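Local coordinates for protein colicin-D (Escherichia coli, PDB 5ZNM) that kills Escherichia coli and closely related bacteria as a toxin that inhibits protein synthesis, this chain holding its central domain and its C-terminal tRNase domain, at residues P95-A104 with S160-K170; V211-V219 with P228-T236. All coordinates share one frame; numbering follows the deposited sequence.

Interaction 1: residues P95-A104 with S160-K170; sequences PLLMRISLGA and SNGQLALDLLK
S160, which opens the type I' turn to Q163, sets its OG at the edge of the R99 guanidinium, 3.5 Å from NH1. The Q163 chain, bent at chi2 (-108°), folds back so that OE1 takes a 2.6 Å hydrogen bond from S101 OG, approaching from above the amide plane; the same OG accepts from G103 N in an ST turn. L164 O takes L102 N, and its N bonds G103 O. A165 CB rests against R99 CG, 4.0 Å away. L166 exchanges two backbone bonds with I100, and these antiparallel strands form the middle of a four-stranded sheet in the central domain, between strands 153-160 and 243-244. D167 lies alongside R99, pointing the same way: OD1 sits 2.6 Å from NE in a salt bridge whose hydrogen bond is bent and weak (121°), the guanidinium and carboxylate planes 30° apart, OD2 of D167 2.9 Å from R99 NH2. L168 faces L97 and M98 in a classic beta bulge, its O taking L97 N at 2.7 Å and M98 N weakly, while its CD1 meets I100 CD1; F80 of helix 79-86 packs on L166 and L168. L169 CD2 touches L96 CD1 at 3.8 Å, and K170 N bonds P95 O.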
loop_
_atom_site.group_PDB
_atom_site.type_symbol
_atom_site.label_atom_id
_atom_site.label_comp_id
_atom_site.label_asym_id
_atom_site.label_seq_id
_atom_site.Cartn_x
_atom_site.Cartn_y
_atom_site.Cartn_z
ATOM N N PRO A 95 -15.551 2.144 -27.524
ATOM C CA PRO A 95 -14.339 1.382 -27.164
ATOM C C PRO A 95 -13.617 1.924 -25.940
ATOM O O PRO A 95 -13.087 1.137 -25.148
ATOM C CB PRO A 95 -13.477 1.471 -28.431
ATOM C CG PRO A 95 -13.941 2.713 -29.119
ATOM C CD PRO A 95 -15.413 2.840 -28.814
ATOM N N LEU A 96 -13.583 3.242 -25.751
ATOM C CA LEU A 96 -13.003 3.796 -24.533
ATOM C C LEU A 96 -13.984 3.586 -23.388
ATOM O O LEU A 96 -15.062 4.187 -23.362
ATOM C CB LEU A 96 -12.678 5.278 -24.709
ATOM C CG LEU A 96 -12.081 5.972 -23.478
ATOM C CD1 LEU A 96 -10.829 5.241 -22.995
ATOM C CD2 LEU A 96 -11.771 7.437 -23.778
ATOM N N LEU A 97 -13.617 2.720 -22.445
ATOM C CA LEU A 97 -14.474 2.436 -21.301
ATOM C C LEU A 97 -14.313 3.460 -20.194
ATOM O O LEU A 97 -15.292 3.793 -19.517
ATOM C CB LEU A 97 -14.158 1.053 -20.733
ATOM C CG LEU A 97 -14.486 -0.112 -21.650
ATOM C CD1 LEU A 97 -13.814 -1.355 -21.126
ATOM C CD2 LEU A 97 -15.990 -0.288 -21.707
ATOM N N MET A 98 -13.097 3.952 -19.983
ATOM C CA MET A 98 -12.820 4.777 -18.821
ATOM C C MET A 98 -11.472 5.446 -19.003
ATOM O O MET A 98 -10.535 4.836 -19.519
ATOM C CB MET A 98 -12.829 3.926 -17.549
ATOM C CG MET A 98 -12.635 4.695 -16.278
ATOM S SD MET A 98 -13.019 3.606 -14.903
ATOM C CE MET A 98 -14.799 3.505 -15.068
ATOM N N ARG A 99 -11.394 6.704 -18.594
ATOM C CA ARG A 99 -10.141 7.437 -18.538
ATOM C C ARG A 99 -9.913 7.846 -17.096
ATOM O O ARG A 99 -10.802 8.426 -16.466
ATOM C CB ARG A 99 -10.166 8.669 -19.447
ATOM C CG ARG A 99 -8.970 9.603 -19.272
ATOM C CD ARG A 99 -8.838 10.514 -20.462
ATOM N NE ARG A 99 -8.993 9.806 -21.715
ATOM C CZ ARG A 99 -8.847 10.325 -22.913
ATOM N NH1 ARG A 99 -8.528 11.588 -23.052
ATOM N NH2 ARG A 99 -9.019 9.573 -24.001
ATOM N N ILE A 100 -8.725 7.552 -16.584
ATOM C CA ILE A 100 -8.392 7.754 -15.186
ATOM C C ILE A 100 -7.170 8.649 -15.139
ATOM O O ILE A 100 -6.096 8.260 -15.612
ATOM C CB ILE A 100 -8.121 6.426 -14.471
ATOM C CG1 ILE A 100 -9.378 5.554 -14.471
ATOM C CG2 ILE A 100 -7.621 6.686 -13.064
ATOM C CD1 ILE A 100 -9.071 4.074 -14.434
ATOM N N SER A 101 -7.324 9.847 -14.586
ATOM C CA SER A 101 -6.161 10.676 -14.324
ATOM C C SER A 101 -5.365 10.069 -13.185
ATOM O O SER A 101 -5.934 9.564 -12.216
ATOM C CB SER A 101 -6.573 12.103 -13.966
ATOM O OG SER A 101 -5.439 12.857 -13.572
ATOM N N LEU A 102 -4.044 10.114 -13.302
ATOM C CA LEU A 102 -3.164 9.675 -12.229
ATOM C C LEU A 102 -2.472 10.832 -11.528
ATOM O O LEU A 102 -1.725 10.601 -10.569
ATOM C CB LEU A 102 -2.118 8.700 -12.781
ATOM C CG LEU A 102 -2.793 7.507 -13.445
ATOM C CD1 LEU A 102 -1.805 6.657 -14.226
ATOM C CD2 LEU A 102 -3.501 6.703 -12.364
ATOM N N GLY A 103 -2.711 12.061 -11.967
ATOM C CA GLY A 103 -1.981 13.223 -11.504
ATOM C C GLY A 103 -1.310 13.958 -12.652
ATOM O O GLY A 103 -1.173 13.453 -13.763
ATOM N N ALA A 104 -0.900 15.188 -12.354
ATOM C CA ALA A 104 -0.213 16.015 -13.340
ATOM C C ALA A 104 1.116 15.387 -13.727
ATOM O O ALA A 104 2.093 15.506 -12.993
ATOM C CB ALA A 104 0.007 17.422 -12.803
ATOM N N SER A 160 -3.239 13.774 -21.236
ATOM C CA SER A 160 -4.483 14.498 -21.491
ATOM C C SER A 160 -4.478 15.765 -20.649
ATOM O O SER A 160 -4.673 15.702 -19.432
ATOM C CB SER A 160 -5.701 13.637 -21.185
ATOM O OG SER A 160 -6.889 14.333 -21.521
ATOM N N ASN A 161 -4.230 16.894 -21.312
ATOM C CA ASN A 161 -4.290 18.235 -20.733
ATOM C C ASN A 161 -3.532 18.304 -19.403
ATOM O O ASN A 161 -4.108 18.458 -18.324
ATOM C CB ASN A 161 -5.745 18.683 -20.578
ATOM C CG ASN A 161 -5.963 20.108 -21.052
ATOM O OD1 ASN A 161 -5.806 20.409 -22.238
ATOM N ND2 ASN A 161 -6.325 20.991 -20.129
ATOM N N GLY A 162 -2.208 18.189 -19.524
ATOM C CA GLY A 162 -1.313 18.230 -18.387
ATOM C C GLY A 162 -1.228 16.952 -17.579
ATOM O O GLY A 162 -0.238 16.755 -16.862
ATOM N N GLN A 163 -2.212 16.064 -17.685
ATOM C CA GLN A 163 -2.322 14.913 -16.806
ATOM C C GLN A 163 -1.748 13.658 -17.443
ATOM O O GLN A 163 -1.939 13.404 -18.636
ATOM C CB GLN A 163 -3.780 14.645 -16.446
ATOM C CG GLN A 163 -4.588 15.885 -16.182
ATOM C CD GLN A 163 -4.904 16.049 -14.741
ATOM O OE1 GLN A 163 -4.521 15.233 -13.904
ATOM N NE2 GLN A 163 -5.617 17.111 -14.411
ATOM N N LEU A 164 -1.097 12.850 -16.620
ATOM C CA LEU A 164 -0.889 11.450 -16.952
ATOM C C LEU A 164 -2.194 10.706 -16.699
ATOM O O LEU A 164 -2.738 10.755 -15.590
ATOM C CB LEU A 164 0.250 10.874 -16.118
ATOM C CG LEU A 164 0.624 9.425 -16.425
ATOM C CD1 LEU A 164 0.939 9.235 -17.899
ATOM C CD2 LEU A 164 1.801 8.988 -15.553
ATOM N N ALA A 165 -2.710 10.038 -17.725
ATOM C CA ALA A 165 -3.990 9.357 -17.626
ATOM C C ALA A 165 -3.878 7.945 -18.180
ATOM O O ALA A 165 -3.015 7.646 -19.010
ATOM C CB ALA A 165 -5.094 10.123 -18.372
ATOM N N LEU A 166 -4.779 7.079 -17.714
ATOM C CA LEU A 166 -4.888 5.706 -18.185
ATOM C C LEU A 166 -6.203 5.556 -18.932
ATOM O O LEU A 166 -7.274 5.795 -18.362
ATOM C CB LEU A 166 -4.824 4.726 -17.011
ATOM C CG LEU A 166 -4.897 3.236 -17.330
ATOM C CD1 LEU A 166 -3.710 2.804 -18.164
ATOM C CD2 LEU A 166 -4.956 2.455 -16.034
ATOM N N ASP A 167 -6.123 5.180 -20.206
ATOM C CA ASP A 167 -7.311 4.883 -20.993
ATOM C C ASP A 167 -7.558 3.388 -20.927
ATOM O O ASP A 167 -6.675 2.601 -21.277
ATOM C CB ASP A 167 -7.151 5.322 -22.448
ATOM C CG ASP A 167 -7.438 6.787 -22.641
ATOM O OD1 ASP A 167 -7.848 7.439 -21.656
ATOM O OD2 ASP A 167 -7.271 7.280 -23.774
ATOM N N LEU A 168 -8.742 3.003 -20.455
ATOM C CA LEU A 168 -9.152 1.611 -20.425
ATOM C C LEU A 168 -10.024 1.355 -21.647
ATOM O O LEU A 168 -11.054 2.015 -21.837
ATOM C CB LEU A 168 -9.881 1.273 -19.124
ATOM C CG LEU A 168 -9.024 1.413 -17.857
ATOM C CD1 LEU A 168 -9.742 0.853 -16.642
ATOM C CD2 LEU A 168 -7.662 0.750 -18.025
ATOM N N LEU A 169 -9.595 0.407 -22.473
ATOM C CA LEU A 169 -10.180 0.153 -23.776
ATOM C C LEU A 169 -10.795 -1.231 -23.809
ATOM O O LEU A 169 -10.145 -2.221 -23.440
ATOM C CB LEU A 169 -9.138 0.268 -24.877
ATOM C CG LEU A 169 -8.401 1.600 -24.900
ATOM C CD1 LEU A 169 -7.166 1.484 -25.771
ATOM C CD2 LEU A 169 -9.328 2.687 -25.398
ATOM N N LYS A 170 -12.052 -1.277 -24.253
ATOM C CA LYS A 170 -12.757 -2.529 -24.515
ATOM C C LYS A 170 -12.086 -3.272 -25.680
ATOM O O LYS A 170 -11.849 -2.691 -26.744
ATOM C CB LYS A 170 -14.256 -2.226 -24.792
ATOM C CG LYS A 170 -15.181 -3.457 -25.027
ATOM C CD LYS A 170 -14.773 -4.759 -24.321
ATOM C CE LYS A 170 -15.408 -5.832 -24.944
ATOM N NZ LYS A 170 -14.407 -6.962 -24.970
#

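Interaction 2: residues V211-V219 with P228-T236; sequences VNPVPQPSV and PVPVTPVHT
Two side-chain amides, N212 and Q216, reach across to P230-T232. N212 ND2 stands off one face of the Q216 amide and V231 CG2 off the other, while P230 O and T232 N lie near its plane. The N212 amide points ND2 at T232 OG1, 2.8 Å away and within 7° of the amide plane, and gives a weaker bond to P230 O at 3.2 Å. In its own plane the Q216 amide meets the chain twice: NE2 donates to P230 O at 2.8 Å, while OE1 receives T232 N at 2.9 Å. With donor and acceptor both engaged, the rotation of this amide is fixed. A water donates to both Q216 OE1 and T232 O. P230 O is thus shared by two amide nitrogens, and T232 OG1 also bonds N51 of strand 49-51. N212 OD1 turns back on its own chain, accepting from V214 N in an Asx turn, with V214 N above that carbonyl plane. This turn ends strand 207-212 and begins a proline-rich loop of the central domain, which returns past its own start with P230 and T232 against helix 32-42. An extended chain gives Q216 its reach, CG trans to the backbone N (chi1 -153°). Valines flank the polar bonds: V214 CG1 meets V229 CG1 at 3.9 Å, and its CG2 touches P230 CD at 4.0 Å, the two side chains crossing at about a right angle. V219 spreads its two methyls, CG1 onto V231 CG1 at 3.7 Å and CG2 onto V234 CG2 at 3.5 Å. A second subunit packs on V214 through its A270 and on V234 through its D72.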
loop_
_atom_site.group_PDB
_atom_site.type_symbol
_atom_site.label_atom_id
_atom_site.label_comp_id
_atom_site.label_asym_id
_atom_site.label_seq_id
_atom_site.Cartn_x
_atom_site.Cartn_y
_atom_site.Cartn_z
ATOM N N VAL A 211 14.021 -4.799 -14.314
ATOM C CA VAL A 211 13.243 -5.385 -13.227
ATOM C C VAL A 211 14.162 -5.531 -12.030
ATOM O O VAL A 211 15.212 -6.178 -12.130
ATOM C CB VAL A 211 12.633 -6.743 -13.609
ATOM C CG1 VAL A 211 11.787 -7.276 -12.477
ATOM C CG2 VAL A 211 11.783 -6.627 -14.862
ATOM N N ASN A 212 13.785 -4.914 -10.909
ATOM C CA ASN A 212 14.477 -5.146 -9.651
ATOM C C ASN A 212 13.840 -6.382 -9.005
ATOM O O ASN A 212 12.697 -6.294 -8.567
ATOM C CB ASN A 212 14.364 -3.926 -8.738
ATOM C CG ASN A 212 15.179 -4.067 -7.462
ATOM O OD1 ASN A 212 15.637 -5.161 -7.095
ATOM N ND2 ASN A 212 15.331 -2.955 -6.756
ATOM N N PRO A 213 14.502 -7.523 -8.958
ATOM C CA PRO A 213 13.847 -8.731 -8.451
ATOM C C PRO A 213 13.700 -8.774 -6.941
ATOM O O PRO A 213 13.031 -9.682 -6.447
ATOM C CB PRO A 213 14.761 -9.865 -8.947
ATOM C CG PRO A 213 16.070 -9.260 -9.113
ATOM C CD PRO A 213 15.878 -7.795 -9.403
ATOM N N VAL A 214 14.271 -7.832 -6.197
ATOM C CA VAL A 214 14.155 -7.806 -4.743
ATOM C C VAL A 214 12.875 -7.062 -4.383
ATOM O O VAL A 214 12.746 -5.879 -4.735
ATOM C CB VAL A 214 15.370 -7.130 -4.097
ATOM C CG1 VAL A 214 15.260 -7.199 -2.578
ATOM C CG2 VAL A 214 16.684 -7.764 -4.581
ATOM N N PRO A 215 11.937 -7.682 -3.656
ATOM C CA PRO A 215 10.756 -6.938 -3.204
ATOM C C PRO A 215 11.176 -5.683 -2.464
ATOM O O PRO A 215 12.142 -5.680 -1.702
ATOM C CB PRO A 215 10.031 -7.932 -2.285
ATOM C CG PRO A 215 10.497 -9.307 -2.795
ATOM C CD PRO A 215 11.936 -9.078 -3.168
ATOM N N GLN A 216 10.476 -4.592 -2.737
ATOM C CA GLN A 216 10.895 -3.331 -2.160
ATOM C C GLN A 216 9.719 -2.367 -2.087
ATOM O O GLN A 216 9.632 -1.423 -2.891
ATOM C CB GLN A 216 12.026 -2.728 -2.986
ATOM C CG GLN A 216 12.947 -1.816 -2.211
ATOM C CD GLN A 216 14.234 -1.586 -2.976
ATOM O OE1 GLN A 216 14.272 -0.762 -3.885
ATOM N NE2 GLN A 216 15.283 -2.348 -2.643
ATOM N N PRO A 217 8.796 -2.569 -1.147
ATOM C CA PRO A 217 7.676 -1.621 -1.007
ATOM C C PRO A 217 8.118 -0.219 -0.620
ATOM O O PRO A 217 7.396 0.749 -0.893
ATOM C CB PRO A 217 6.806 -2.274 0.079
ATOM C CG PRO A 217 7.752 -3.122 0.853
ATOM C CD PRO A 217 8.733 -3.655 -0.155
ATOM N N SER A 218 9.276 -0.086 0.019
ATOM C CA SER A 218 9.945 1.191 0.233
ATOM C C SER A 218 11.422 0.895 0.462
ATOM O O SER A 218 11.822 -0.265 0.602
ATOM C CB SER A 218 9.328 1.967 1.406
ATOM O OG SER A 218 8.986 1.107 2.478
ATOM N N VAL A 219 12.227 1.951 0.506
ATOM C CA VAL A 219 13.687 1.784 0.594
ATOM C C VAL A 219 14.061 1.277 1.982
ATOM O O VAL A 219 13.641 1.872 2.987
ATOM C CB VAL A 219 14.402 3.109 0.294
ATOM C CG1 VAL A 219 15.915 2.913 0.369
ATOM C CG2 VAL A 219 13.998 3.645 -1.071
ATOM N N PRO A 228 23.167 -6.104 1.180
ATOM C CA PRO A 228 23.130 -5.255 -0.025
ATOM C C PRO A 228 22.067 -5.716 -1.017
ATOM O O PRO A 228 21.959 -6.900 -1.338
ATOM C CB PRO A 228 24.544 -5.396 -0.604
ATOM C CG PRO A 228 25.404 -5.846 0.588
ATOM C CD PRO A 228 24.497 -6.710 1.388
ATOM N N VAL A 229 21.271 -4.761 -1.491
ATOM C CA VAL A 229 20.300 -4.998 -2.568
ATOM C C VAL A 229 20.224 -3.745 -3.424
ATOM O O VAL A 229 20.506 -2.643 -2.956
ATOM C CB VAL A 229 18.883 -5.337 -2.032
ATOM C CG1 VAL A 229 18.845 -6.641 -1.190
ATOM C CG2 VAL A 229 18.291 -4.140 -1.247
ATOM N N PRO A 230 19.843 -3.906 -4.699
ATOM C CA PRO A 230 19.581 -2.716 -5.521
ATOM C C PRO A 230 18.416 -1.943 -4.939
ATOM O O PRO A 230 17.474 -2.516 -4.390
ATOM C CB PRO A 230 19.231 -3.293 -6.900
ATOM C CG PRO A 230 19.679 -4.727 -6.862
ATOM C CD PRO A 230 19.537 -5.143 -5.430
ATOM N N VAL A 231 18.479 -0.627 -5.071
ATOM C CA VAL A 231 17.430 0.245 -4.555
ATOM C C VAL A 231 16.815 0.964 -5.748
ATOM O O VAL A 231 17.491 1.736 -6.440
ATOM C CB VAL A 231 17.963 1.217 -3.498
ATOM C CG1 VAL A 231 16.899 2.250 -3.135
ATOM C CG2 VAL A 231 18.337 0.423 -2.232
ATOM N N THR A 232 15.559 0.663 -6.025
ATOM C CA THR A 232 14.856 1.341 -7.111
ATOM C C THR A 232 14.564 2.785 -6.716
ATOM O O THR A 232 14.106 3.031 -5.588
ATOM C CB THR A 232 13.555 0.605 -7.421
ATOM O OG1 THR A 232 13.846 -0.765 -7.713
ATOM C CG2 THR A 232 12.845 1.243 -8.618
ATOM N N PRO A 233 14.847 3.766 -7.580
ATOM C CA PRO A 233 14.517 5.157 -7.235
ATOM C C PRO A 233 13.024 5.293 -6.994
ATOM O O PRO A 233 12.211 4.760 -7.746
ATOM C CB PRO A 233 14.972 5.948 -8.469
ATOM C CG PRO A 233 16.073 5.096 -9.045
ATOM C CD PRO A 233 15.630 3.680 -8.824
ATOM N N VAL A 234 12.671 5.988 -5.929
ATOM C CA VAL A 234 11.291 6.080 -5.485
ATOM C C VAL A 234 10.697 7.376 -6.008
ATOM O O VAL A 234 11.388 8.396 -6.108
ATOM C CB VAL A 234 11.204 5.983 -3.952
ATOM C CG1 VAL A 234 9.787 6.237 -3.462
ATOM C CG2 VAL A 234 11.670 4.602 -3.519
ATOM N N HIS A 235 9.424 7.323 -6.386
ATOM C CA HIS A 235 8.763 8.500 -6.909
ATOM C C HIS A 235 8.747 9.614 -5.877
ATOM O O HIS A 235 8.338 9.418 -4.728
ATOM C CB HIS A 235 7.337 8.187 -7.351
ATOM C CG HIS A 235 6.598 9.394 -7.837
ATOM N ND1 HIS A 235 6.997 10.111 -8.945
ATOM C CD2 HIS A 235 5.519 10.042 -7.338
ATOM C CE1 HIS A 235 6.181 11.135 -9.122
ATOM N NE2 HIS A 235 5.274 11.114 -8.162
ATOM N N THR A 236 9.216 10.781 -6.300
ATOM C CA THR A 236 9.084 12.022 -5.562
ATOM C C THR A 236 8.382 13.039 -6.452
ATOM O O THR A 236 8.278 12.862 -7.668
ATOM C CB THR A 236 10.451 12.549 -5.110
ATOM O OG1 THR A 236 11.402 12.379 -6.171
ATOM C CG2 THR A 236 10.929 11.803 -3.857
HETATM O O HOH W 1 12.757 1.273 -3.913
#

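Both interactions belong to the central domain, but they hold different elements, with centres 27 Å apart and nearest atoms about 7 Å apart. Interaction 1 joins two neighbouring strands inside one sheet, mainly through backbone bonds; its apolar face packs on helix 79-86 and strand 126-131, and a charged pair lies on the other face. Interaction 2 has no strand pairing. There two side-chain amides make the cross-links, to backbone atoms and one hydroxyl of an irregular loop, and its buried polar middle gives way to exposed valines at one end. It buries less surface, 423 Å² against 926 Å². The second subunit reaches interaction 2, whereas no other chain of the assembly touches interaction 1.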